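Side-chain contacts in cell division protein FtsI/penicillin binding protein 2 (Legionella pneumophila subsp. pneumophila ATCC 43290, PDB 4ZTK), which probably acts as a D,D-transpeptidase that cross-links peptidoglycan strands during bacterial cell division: residues A[149-154]-A[160-165]; A[84-89]-A[140-145]. One frame throughout, in Å; residues are numbered along the deposited sequence.

Contact 1. Residues A[149-154]-A[160-165]; sequences PVIRKK and FDMNSW
The carbonyl oxygen of Met162 faces two guanidinium nitrogens of Arg152, with NH2 at 2.7 Å and NE at 3.1 Å from Met162 O. This oxygen lies obliquely to the guanidinium plane. The arginine gets there through a single bend in its chain, at chi3 (64°), which turns the group out from helix 148-157 to the loop that follows. Asn163 comes to the rim of the same group: its CG lies in the guanidinium plane, while the amide is tilted 68° against it. Arg152 NH2 and Asn163 ND2, 3.3 Å apart, are both donors and form no bond. Outside the two segments, Arg152 also makes a cation-pi contact with Trp166.

Met162, present as selenomethionine, runs past Arg152 in the opposite direction. Its CG is 3.7 Å from the backbone oxygen Arg152 O, and bends at both later torsions bring the terminal methyl back to the helix, where Met162 CE meets Ile151 CG2 at 4.2 Å. The buried chain also touches Leu155 and Thr156 of that helix.

Within the loop, Asp161 OD1 accepts two backbone N-H groups: Asn163 N at 2.7 Å, nearly in line with the C-O bond, and Ser164 N at 2.8 Å, on the syn side but 27° out of the carboxylate plane. Accepting from the amides two and three residues on defines an Asx turn within an Asx motif, in the loop that follows helix 148-157; Met162 and Asn163, the residues that meet the helix, lie inside it.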
loop_
_atom_site.group_PDB
_atom_site.type_symbol
_atom_site.label_atom_id
_atom_site.label_comp_id
_atom_site.label_asym_id
_atom_site.label_seq_id
_atom_site.Cartn_x
_atom_site.Cartn_y
_atom_site.Cartn_z
ATOM N N PRO A 149 -22.560 4.871 1.978
ATOM C CA PRO A 149 -22.333 5.154 3.402
ATOM C C PRO A 149 -21.296 4.223 4.032
ATOM O O PRO A 149 -20.427 4.690 4.767
ATOM C CB PRO A 149 -23.708 4.907 4.031
ATOM C CG PRO A 149 -24.670 5.148 2.927
ATOM C CD PRO A 149 -23.988 4.626 1.697
ATOM N N VAL A 150 -21.380 2.931 3.732
ATOM C CA VAL A 150 -20.462 1.954 4.312
ATOM C C VAL A 150 -19.025 2.214 3.878
ATOM O O VAL A 150 -18.111 2.265 4.709
ATOM C CB VAL A 150 -20.863 0.509 3.939
ATOM C CG1 VAL A 150 -19.782 -0.474 4.369
ATOM C CG2 VAL A 150 -22.204 0.151 4.568
ATOM N N ILE A 151 -18.830 2.388 2.573
ATOM C CA ILE A 151 -17.488 2.556 2.022
ATOM C C ILE A 151 -16.848 3.894 2.410
ATOM O O ILE A 151 -15.700 3.934 2.842
ATOM C CB ILE A 151 -17.476 2.385 0.489
ATOM C CG1 ILE A 151 -17.815 0.940 0.111
ATOM C CG2 ILE A 151 -16.116 2.773 -0.087
ATOM C CD1 ILE A 151 -16.783 -0.090 0.585
ATOM N N ARG A 152 -17.587 4.990 2.258
ATOM C CA ARG A 152 -17.033 6.302 2.585
ATOM C C ARG A 152 -16.680 6.429 4.068
ATOM O O ARG A 152 -15.613 6.925 4.414
ATOM C CB ARG A 152 -17.985 7.425 2.175
ATOM C CG ARG A 152 -18.027 7.699 0.684
ATOM C CD ARG A 152 -18.674 9.050 0.412
ATOM N NE ARG A 152 -17.888 10.141 0.980
ATOM C CZ ARG A 152 -18.295 11.403 1.043
ATOM N NH1 ARG A 152 -19.488 11.741 0.578
ATOM N NH2 ARG A 152 -17.509 12.326 1.581
ATOM N N LYS A 153 -17.582 5.977 4.937
ATOM C CA LYS A 153 -17.366 6.067 6.378
ATOM C C LYS A 153 -16.192 5.210 6.837
ATOM O O LYS A 153 -15.312 5.683 7.559
ATOM C CB LYS A 153 -18.629 5.665 7.139
ATOM C CG LYS A 153 -18.407 5.448 8.628
ATOM C CD LYS A 153 -19.724 5.228 9.360
ATOM C CE LYS A 153 -19.490 4.876 10.820
ATOM N NZ LYS A 153 -18.677 3.630 10.965
ATOM N N LYS A 154 -16.179 3.949 6.423
ATOM C CA LYS A 154 -15.146 3.033 6.887
ATOM C C LYS A 154 -13.767 3.398 6.338
ATOM O O LYS A 154 -12.773 3.316 7.058
ATOM C CB LYS A 154 -15.507 1.576 6.579
ATOM C CG LYS A 154 -14.548 0.558 7.193
ATOM C CD LYS A 154 -14.473 0.696 8.709
ATOM C CE LYS A 154 -15.820 0.434 9.359
ATOM N NZ LYS A 154 -15.783 0.731 10.816
ATOM N N PHE A 160 -8.366 7.526 5.042
ATOM C CA PHE A 160 -8.467 7.942 3.648
ATOM C C PHE A 160 -9.365 9.168 3.465
ATOM O O PHE A 160 -10.418 9.288 4.091
ATOM C CB PHE A 160 -8.965 6.793 2.762
ATOM C CG PHE A 160 -7.987 5.669 2.632
ATOM C CD1 PHE A 160 -6.945 5.745 1.722
ATOM C CD2 PHE A 160 -8.098 4.540 3.428
ATOM C CE1 PHE A 160 -6.030 4.707 1.601
ATOM C CE2 PHE A 160 -7.186 3.496 3.314
ATOM C CZ PHE A 160 -6.150 3.581 2.400
ATOM N N ASP A 161 -8.933 10.068 2.590
ATOM C CA ASP A 161 -9.728 11.224 2.197
ATOM C C ASP A 161 -10.822 10.789 1.224
ATOM O O ASP A 161 -10.554 10.528 0.057
ATOM C CB ASP A 161 -8.818 12.258 1.533
ATOM C CG ASP A 161 -9.557 13.513 1.083
ATOM O OD1 ASP A 161 -10.807 13.577 1.143
ATOM O OD2 ASP A 161 -8.860 14.452 0.656
HETATM N N MSE A 162 -12.057 10.727 1.706
HETATM C CA MSE A 162 -13.186 10.384 0.851
HETATM C C MSE A 162 -14.034 11.624 0.591
HETATM O O MSE A 162 -15.237 11.529 0.340
HETATM C CB MSE A 162 -14.022 9.286 1.502
HETATM C CG MSE A 162 -13.197 8.084 1.929
HETATM SE SE MSE A 162 -12.338 7.192 0.416
HETATM C CE MSE A 162 -13.921 6.334 -0.339
ATOM N N ASN A 163 -13.394 12.789 0.649
ATOM C CA ASN A 163 -14.105 14.056 0.485
ATOM C C ASN A 163 -13.595 14.926 -0.660
ATOM O O ASN A 163 -14.387 15.433 -1.444
ATOM C CB ASN A 163 -14.099 14.849 1.793
ATOM C CG ASN A 163 -15.164 14.378 2.766
ATOM O OD1 ASN A 163 -14.986 13.381 3.467
ATOM N ND2 ASN A 163 -16.282 15.098 2.813
ATOM N N SER A 164 -12.279 15.095 -0.754
ATOM C CA SER A 164 -11.687 15.969 -1.767
ATOM C C SER A 164 -12.147 15.623 -3.170
ATOM O O SER A 164 -12.855 16.397 -3.810
ATOM C CB SER A 164 -10.164 15.895 -1.719
ATOM O OG SER A 164 -9.675 16.344 -0.470
ATOM N N TRP A 165 -11.734 14.452 -3.639
ATOM C CA TRP A 165 -12.065 13.998 -4.980
ATOM C C TRP A 165 -13.403 13.260 -4.982
ATOM O O TRP A 165 -13.449 12.043 -5.164
ATOM C CB TRP A 165 -10.946 13.097 -5.524
ATOM C CG TRP A 165 -9.587 13.774 -5.622
ATOM C CD1 TRP A 165 -9.318 15.107 -5.472
ATOM C CD2 TRP A 165 -8.320 13.141 -5.888
ATOM N NE1 TRP A 165 -7.972 15.342 -5.631
ATOM C CE2 TRP A 165 -7.338 14.155 -5.886
ATOM C CE3 TRP A 165 -7.925 11.819 -6.129
ATOM C CZ2 TRP A 165 -5.984 13.887 -6.114
ATOM C CZ3 TRP A 165 -6.579 11.557 -6.354
ATOM C CH2 TRP A 165 -5.627 12.585 -6.346
#

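Contact 2. Residues A[84-89]-A[140-145]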
loop_
_atom_site.group_PDB
_atom_site.type_symbol
_atom_site.label_atom_id
_atom_site.label_comp_id
_atom_site.label_asym_id
_atom_site.label_seq_id
_atom_site.Cartn_x
_atom_site.Cartn_y
_atom_site.Cartn_z
ATOM N N PRO A 84 -7.574 -3.861 -0.048
ATOM C CA PRO A 84 -7.781 -4.490 1.265
ATOM C C PRO A 84 -8.772 -3.743 2.155
ATOM O O PRO A 84 -9.494 -4.383 2.923
ATOM C CB PRO A 84 -6.387 -4.439 1.899
ATOM C CG PRO A 84 -5.458 -4.498 0.743
ATOM C CD PRO A 84 -6.137 -3.694 -0.346
ATOM N N PHE A 85 -8.808 -2.418 2.048
ATOM C CA PHE A 85 -9.705 -1.611 2.875
ATOM C C PHE A 85 -11.149 -1.662 2.373
ATOM O O PHE A 85 -12.091 -1.648 3.171
ATOM C CB PHE A 85 -9.194 -0.172 2.968
ATOM C CG PHE A 85 -7.785 -0.075 3.497
ATOM C CD1 PHE A 85 -7.546 -0.049 4.862
ATOM C CD2 PHE A 85 -6.703 -0.032 2.630
ATOM C CE1 PHE A 85 -6.248 0.031 5.356
ATOM C CE2 PHE A 85 -5.402 0.046 3.114
ATOM C CZ PHE A 85 -5.177 0.079 4.487
ATOM N N ILE A 86 -11.316 -1.721 1.054
ATOM C CA ILE A 86 -12.632 -1.943 0.461
ATOM C C ILE A 86 -13.187 -3.268 0.966
ATOM O O ILE A 86 -14.329 -3.345 1.409
ATOM C CB ILE A 86 -12.565 -1.991 -1.079
ATOM C CG1 ILE A 86 -12.174 -0.629 -1.652
ATOM C CG2 ILE A 86 -13.895 -2.445 -1.666
ATOM C CD1 ILE A 86 -13.207 0.453 -1.427
ATOM N N ALA A 87 -12.360 -4.306 0.907
ATOM C CA ALA A 87 -12.752 -5.629 1.377
ATOM C C ALA A 87 -13.083 -5.619 2.866
ATOM O O ALA A 87 -14.063 -6.230 3.290
ATOM C CB ALA A 87 -11.659 -6.646 1.087
ATOM N N ALA A 88 -12.257 -4.934 3.652
ATOM C CA ALA A 88 -12.450 -4.854 5.097
ATOM C C ALA A 88 -13.788 -4.219 5.434
ATOM O O ALA A 88 -14.534 -4.729 6.271
ATOM C CB ALA A 88 -11.317 -4.068 5.743
ATOM N N ALA A 89 -14.088 -3.104 4.773
ATOM C CA ALA A 89 -15.348 -2.401 4.988
ATOM C C ALA A 89 -16.539 -3.297 4.669
ATOM O O ALA A 89 -17.528 -3.313 5.403
ATOM C CB ALA A 89 -15.395 -1.136 4.143
ATOM N N ILE A 140 -14.728 -3.914 -7.445
ATOM C CA ILE A 140 -15.674 -2.859 -7.770
ATOM C C ILE A 140 -17.087 -3.283 -7.379
ATOM O O ILE A 140 -17.831 -2.519 -6.762
ATOM C CB ILE A 140 -15.647 -2.496 -9.255
ATOM C CG1 ILE A 140 -14.363 -1.740 -9.601
ATOM C CG2 ILE A 140 -16.840 -1.629 -9.576
ATOM C CD1 ILE A 140 -14.185 -1.480 -11.100
ATOM N N ARG A 141 -17.442 -4.513 -7.733
ATOM C CA ARG A 141 -18.744 -5.059 -7.379
ATOM C C ARG A 141 -18.908 -5.087 -5.860
ATOM O O ARG A 141 -19.952 -4.713 -5.336
ATOM C CB ARG A 141 -18.928 -6.457 -7.978
ATOM C CG ARG A 141 -20.238 -7.124 -7.601
ATOM C CD ARG A 141 -20.585 -8.270 -8.544
ATOM N NE ARG A 141 -19.493 -9.232 -8.676
ATOM C CZ ARG A 141 -19.601 -10.402 -9.300
ATOM N NH1 ARG A 141 -18.556 -11.219 -9.377
ATOM N NH2 ARG A 141 -20.756 -10.759 -9.843
ATOM N N VAL A 142 -17.864 -5.514 -5.161
ATOM C CA VAL A 142 -17.874 -5.520 -3.705
ATOM C C VAL A 142 -18.156 -4.119 -3.155
ATOM O O VAL A 142 -19.009 -3.941 -2.286
ATOM C CB VAL A 142 -16.542 -6.063 -3.151
ATOM C CG1 VAL A 142 -16.378 -5.711 -1.683
ATOM C CG2 VAL A 142 -16.468 -7.569 -3.355
ATOM N N SER A 143 -17.452 -3.128 -3.692
ATOM C CA SER A 143 -17.640 -1.738 -3.291
ATOM C C SER A 143 -19.056 -1.237 -3.563
ATOM O O SER A 143 -19.681 -0.612 -2.700
ATOM C CB SER A 143 -16.622 -0.839 -3.995
ATOM O OG SER A 143 -16.760 0.512 -3.579
ATOM N N GLN A 144 -19.561 -1.510 -4.763
ATOM C CA GLN A 144 -20.884 -1.034 -5.147
ATOM C C GLN A 144 -21.993 -1.681 -4.329
ATOM O O GLN A 144 -22.986 -1.034 -3.998
ATOM C CB GLN A 144 -21.127 -1.244 -6.644
ATOM C CG GLN A 144 -20.248 -0.367 -7.514
ATOM C CD GLN A 144 -20.374 -0.687 -8.982
ATOM O OE1 GLN A 144 -20.681 -1.816 -9.360
ATOM N NE2 GLN A 144 -20.137 0.310 -9.826
ATOM N N GLU A 145 -21.824 -2.956 -4.000
ATOM C CA GLU A 145 -22.824 -3.658 -3.206
ATOM C C GLU A 145 -22.790 -3.236 -1.735
ATOM O O GLU A 145 -23.809 -3.278 -1.053
ATOM C CB GLU A 145 -22.669 -5.172 -3.360
ATOM C CG GLU A 145 -22.944 -5.647 -4.789
ATOM C CD GLU A 145 -22.871 -7.152 -4.947
ATOM O OE1 GLU A 145 -22.596 -7.847 -3.946
ATOM O OE2 GLU A 145 -23.092 -7.642 -6.077
#
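No flat group takes part where Ile86 meets Val142 and Ser143, so the contact has no ring faces or edges of its own. The aromatic ring of the first segment, Phe85, is turned to another side of helix 83-92, where it makes edge-to-face contacts with Phe158, Phe160 and Tyr196.

Across the interface one branch does most of the touching. Ile86 CG2 lies 3.9 Å from Ser143 CB and 4.1 Å from Val142 CG1. With CG1 beside the Ile86 backbone N (chi1 -66°), CG2 is anti to it and points at the second helix, while the CG1 branch ends with Ile86 CD1 at 4.2 Å from Ser143 OG. The side chains of Ile86 and Val142 pass each other in opposite senses. Between segments 84-89 and 140-145 the nearest CA atoms are those of Ile86 and Ser143, 6.3 Å apart.

Ile151 and Leu155 of helix 148-157 also pack on Ile86. Ser143 OG is hydrogen-bonded outside the two segments, to the backbone oxygen Leu176 O, so its burial beside Ile86 probably costs little. Ser143 meets the isoleucine chiefly through CB, and segments 84-89 and 140-145 are held together by apolar van der Waals contact.

In the fold
Along the chain contact 2 closes before contact 1 opens, and their centres lie 12 Å apart on the same side of the chain's centre, within the transpeptidase domain. Helices 136-146 and 148-157 are consecutive, and helix 83-92 packs against both. The contacts touch directly: Lys154 CG is 3.6 Å from Ala89 CB, Phe160 CE2 is 3.6 Å from Phe85 CG, and Ile151 CG1 is 3.7 Å from Ser143 O. Both segments of contact 1 thus touch helix 83-92, through Ile151 and Lys154 from one and Phe160 from the other. That helix starts with Lys83, the lysine of a probable SxxK motif with Ser80 just before it, the serine being the nucleophile in this family.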